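Local coordinates for B12-binding domain-containing protein (Kitasatospora setae, PDB 6WTF), which probably methylates C2 of tryptophan as a cobalamin-dependent radical SAM enzyme carrying a [4Fe-4S] cluster, at residues Gly129-Cys134 against Gln190-Ser195. Numbering follows the deposited sequence.
Sequences GEKILC and QVDQLS
Glu130 lays its carboxylate against the backbone of Val191 and Asp192, where OE2 accepts a nearly straight hydrogen bond from Asp192 N, 2.7 Å long and 170° at the hydrogen. The amide arrives on the anti side of OE2, somewhat out of the carboxylate plane. With CG set between the backbone N and the carbonyl carbon (chi1 54°), the bent chain also packs CG on Asp192 CB at 3.7 Å. OE1 hydrogen-bonds O8R of the cobalamin ribose, and Gly129 N donates to O6R of the same sugar. Gly129 and Glu130, at the start of helix 130-141, follow strand 123-125 of the Rossmann-like B12-binding domain, and the loop 190-195, between strand 159-162 and helix 209-216, lies across them. With an alanine in place of Glu130, Asp192 N would probably lose its acceptor and the cobalamin ribose its carboxylate partner. Lys131 bends at chi2 and chi4 over the loop backbone, crossing Asp192 at about a right angle. Its CG touches Gln190 O at 3.3 Å and CE meets Val191 O, while NZ, 4.3 Å from Asp192 OD1, is too far for a salt bridge, though the opposite charges probably attract. Within the loop, OD1 accepts from Leu194 N, closing an Asx turn, and from Ser195 N, completing an Asx motif, both from one face of the carboxylate plane; OD2 offers its syn lone pair to Ser195 OG. Farther along the helix, Ile132 sets CD1 against the Gln190 amide, 3.9 Å from CD; NE2 donates to Pro128 O and Lys126 O. A water accepts from Ile132 N and donates to Gln190 O.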
ATOM      1  N   GLY A 129       8.341   8.196  -8.851  1.00 17.47           N
ATOM      2  CA  GLY A 129       8.991   9.490  -8.822  1.00 18.17           C
ATOM      3  C   GLY A 129      10.464   9.535  -9.165  1.00 21.33           C
ATOM      4  O   GLY A 129      11.057  10.617  -9.153  1.00 23.44           O
ATOM      5  N   GLU A 130      11.074   8.387  -9.471  1.00 21.37           N
ATOM      6  CA  GLU A 130      12.530   8.347  -9.596  1.00 20.51           C
ATOM      7  C   GLU A 130      13.024   9.211 -10.754  1.00 21.35           C
ATOM      8  O   GLU A 130      14.081   9.847 -10.655  1.00 22.29           O
ATOM      9  CB  GLU A 130      13.014   6.905  -9.756  1.00 19.57           C
ATOM     10  CG  GLU A 130      12.357   6.123 -10.881  1.00 23.60           C
ATOM     11  CD  GLU A 130      11.289   5.157 -10.398  1.00 21.81           C
ATOM     12  OE1 GLU A 130      10.532   5.492  -9.459  1.00 18.61           O
ATOM     13  OE2 GLU A 130      11.220   4.048 -10.965  1.00 23.06           O
ATOM     14  N   LYS A 131      12.281   9.254 -11.857  1.00 20.72           N
ATOM     15  CA  LYS A 131      12.744  10.052 -12.988  1.00 22.74           C
ATOM     16  C   LYS A 131      12.382  11.523 -12.816  1.00 23.17           C
ATOM     17  O   LYS A 131      13.200  12.405 -13.103  1.00 22.97           O
ATOM     18  CB  LYS A 131      12.164   9.504 -14.290  1.00 23.31           C
ATOM     19  CG  LYS A 131      12.382   8.014 -14.477  1.00 25.32           C
ATOM     20  CD  LYS A 131      13.137   7.715 -15.762  1.00 30.40           C
ATOM     21  CE  LYS A 131      13.540   6.251 -15.839  1.00 26.08           C
ATOM     22  NZ  LYS A 131      14.949   6.036 -15.417  1.00 29.41           N
ATOM     23  N   ILE A 132      11.169  11.808 -12.338  1.00 21.52           N
ATOM     24  CA  ILE A 132      10.751  13.193 -12.152  1.00 23.36           C
ATOM     25  C   ILE A 132      11.578  13.863 -11.059  1.00 21.74           C
ATOM     26  O   ILE A 132      11.952  15.036 -11.177  1.00 20.29           O
ATOM     27  CB  ILE A 132       9.243  13.256 -11.851  1.00 19.87           C
ATOM     28  CG1 ILE A 132       8.444  12.705 -13.037  1.00 20.66           C
ATOM     29  CG2 ILE A 132       8.811  14.684 -11.510  1.00 19.43           C
ATOM     30  CD1 ILE A 132       6.950  12.572 -12.769  1.00 19.38           C
ATOM     31  N   LEU A 133      11.881  13.130  -9.984  1.00 21.65           N
ATOM     32  CA  LEU A 133      12.657  13.712  -8.892  1.00 20.49           C
ATOM     33  C   LEU A 133      14.061  14.088  -9.349  1.00 21.16           C
ATOM     34  O   LEU A 133      14.603  15.117  -8.926  1.00 21.54           O
ATOM     35  CB  LEU A 133      12.720  12.744  -7.711  1.00 22.49           C
ATOM     36  CG  LEU A 133      13.358  13.276  -6.425  1.00 18.92           C
ATOM     37  CD1 LEU A 133      12.633  14.531  -5.964  1.00 17.12           C
ATOM     38  CD2 LEU A 133      13.359  12.213  -5.329  1.00 17.11           C
ATOM     39  N   CYS A 134      14.670  13.265 -10.209  1.00 20.84           N
ATOM     40  CA  CYS A 134      16.004  13.582 -10.712  1.00 21.61           C
ATOM     41  C   CYS A 134      15.996  14.864 -11.536  1.00 21.74           C
ATOM     42  O   CYS A 134      16.921  15.681 -11.434  1.00 21.34           O
ATOM     43  CB  CYS A 134      16.556  12.419 -11.539  1.00 19.88           C
ATOM     44  SG  CYS A 134      17.147  11.010 -10.568  1.00 22.11           S
ATOM     45  N   GLN A 190       7.517   6.965 -16.128  1.00 23.02           N
ATOM     46  CA  GLN A 190       8.038   7.401 -14.838  1.00 24.24           C
ATOM     47  C   GLN A 190       8.917   6.354 -14.163  1.00 22.92           C
ATOM     48  O   GLN A 190       9.641   6.694 -13.221  1.00 21.67           O
ATOM     49  CB  GLN A 190       6.884   7.793 -13.905  1.00 19.70           C
ATOM     50  CG  GLN A 190       6.111   9.035 -14.353  1.00 20.96           C
ATOM     51  CD  GLN A 190       4.915   9.348 -13.469  1.00 20.16           C
ATOM     52  OE1 GLN A 190       3.847   9.726 -13.957  1.00 21.02           O
ATOM     53  NE2 GLN A 190       5.089   9.196 -12.164  1.00 18.70           N
ATOM     54  N   VAL A 191       8.907   5.118 -14.646  1.00 21.67           N
ATOM     55  CA  VAL A 191       9.522   3.986 -13.959  1.00 23.38           C
ATOM     56  C   VAL A 191      10.955   3.792 -14.440  1.00 23.51           C
ATOM     57  O   VAL A 191      11.249   3.911 -15.636  1.00 24.39           O
ATOM     58  CB  VAL A 191       8.696   2.703 -14.185  1.00 21.88           C
ATOM     59  CG1 VAL A 191       9.399   1.499 -13.578  1.00 21.82           C
ATOM     60  CG2 VAL A 191       7.293   2.852 -13.616  1.00 22.43           C
ATOM     61  N   ASP A 192      11.852   3.503 -13.495  1.00 22.11           N
ATOM     62  CA  ASP A 192      13.212   3.050 -13.793  1.00 23.50           C
ATOM     63  C   ASP A 192      13.152   1.531 -13.923  1.00 22.69           C
ATOM     64  O   ASP A 192      13.118   0.810 -12.922  1.00 21.66           O
ATOM     65  CB  ASP A 192      14.175   3.513 -12.701  1.00 25.21           C
ATOM     66  CG  ASP A 192      15.604   3.007 -12.891  1.00 28.25           C
ATOM     67  OD1 ASP A 192      15.875   2.205 -13.814  1.00 28.71           O
ATOM     68  OD2 ASP A 192      16.481   3.444 -12.108  1.00 31.95           O
ATOM     69  N   GLN A 193      13.118   1.042 -15.161  1.00 23.14           N
ATOM     70  CA  GLN A 193      12.933  -0.379 -15.435  1.00 24.29           C
ATOM     71  C   GLN A 193      14.242  -1.146 -15.565  1.00 24.16           C
ATOM     72  O   GLN A 193      14.206  -2.366 -15.752  1.00 23.65           O
ATOM     73  CB  GLN A 193      12.108  -0.573 -16.717  1.00 23.55           C
ATOM     74  CG  GLN A 193      10.799   0.212 -16.763  1.00 21.20           C
ATOM     75  CD  GLN A 193       9.967  -0.113 -17.988  1.00 21.06           C
ATOM     76  OE1 GLN A 193       9.644   0.770 -18.781  1.00 24.22           O
ATOM     77  NE2 GLN A 193       9.605  -1.380 -18.144  1.00 22.38           N
ATOM     78  N   LEU A 194      15.388  -0.475 -15.479  1.00 27.31           N
ATOM     79  CA  LEU A 194      16.681  -1.110 -15.710  1.00 26.39           C
ATOM     80  C   LEU A 194      17.491  -1.336 -14.445  1.00 24.58           C
ATOM     81  O   LEU A 194      18.067  -2.410 -14.275  1.00 26.09           O
ATOM     82  CB  LEU A 194      17.523  -0.273 -16.682  1.00 24.96           C
ATOM     83  CG  LEU A 194      16.906   0.113 -18.025  1.00 30.78           C
ATOM     84  CD1 LEU A 194      17.784   1.146 -18.715  1.00 27.34           C
ATOM     85  CD2 LEU A 194      16.705  -1.111 -18.906  1.00 30.80           C
ATOM     86  N   SER A 195      17.558  -0.347 -13.557  1.00 25.30           N
ATOM     87  CA  SER A 195      18.552  -0.348 -12.495  1.00 23.67           C
ATOM     88  C   SER A 195      18.231  -1.379 -11.416  1.00 25.67           C
ATOM     89  O   SER A 195      17.080  -1.771 -11.202  1.00 22.24           O
ATOM     90  CB  SER A 195      18.644   1.032 -11.848  1.00 21.64           C
ATOM     91  OG  SER A 195      18.942   2.023 -12.811  1.00 27.44           O
TER
HETATM   92  O   HOH W   1       9.680   9.250 -12.336  1.00 21.66           O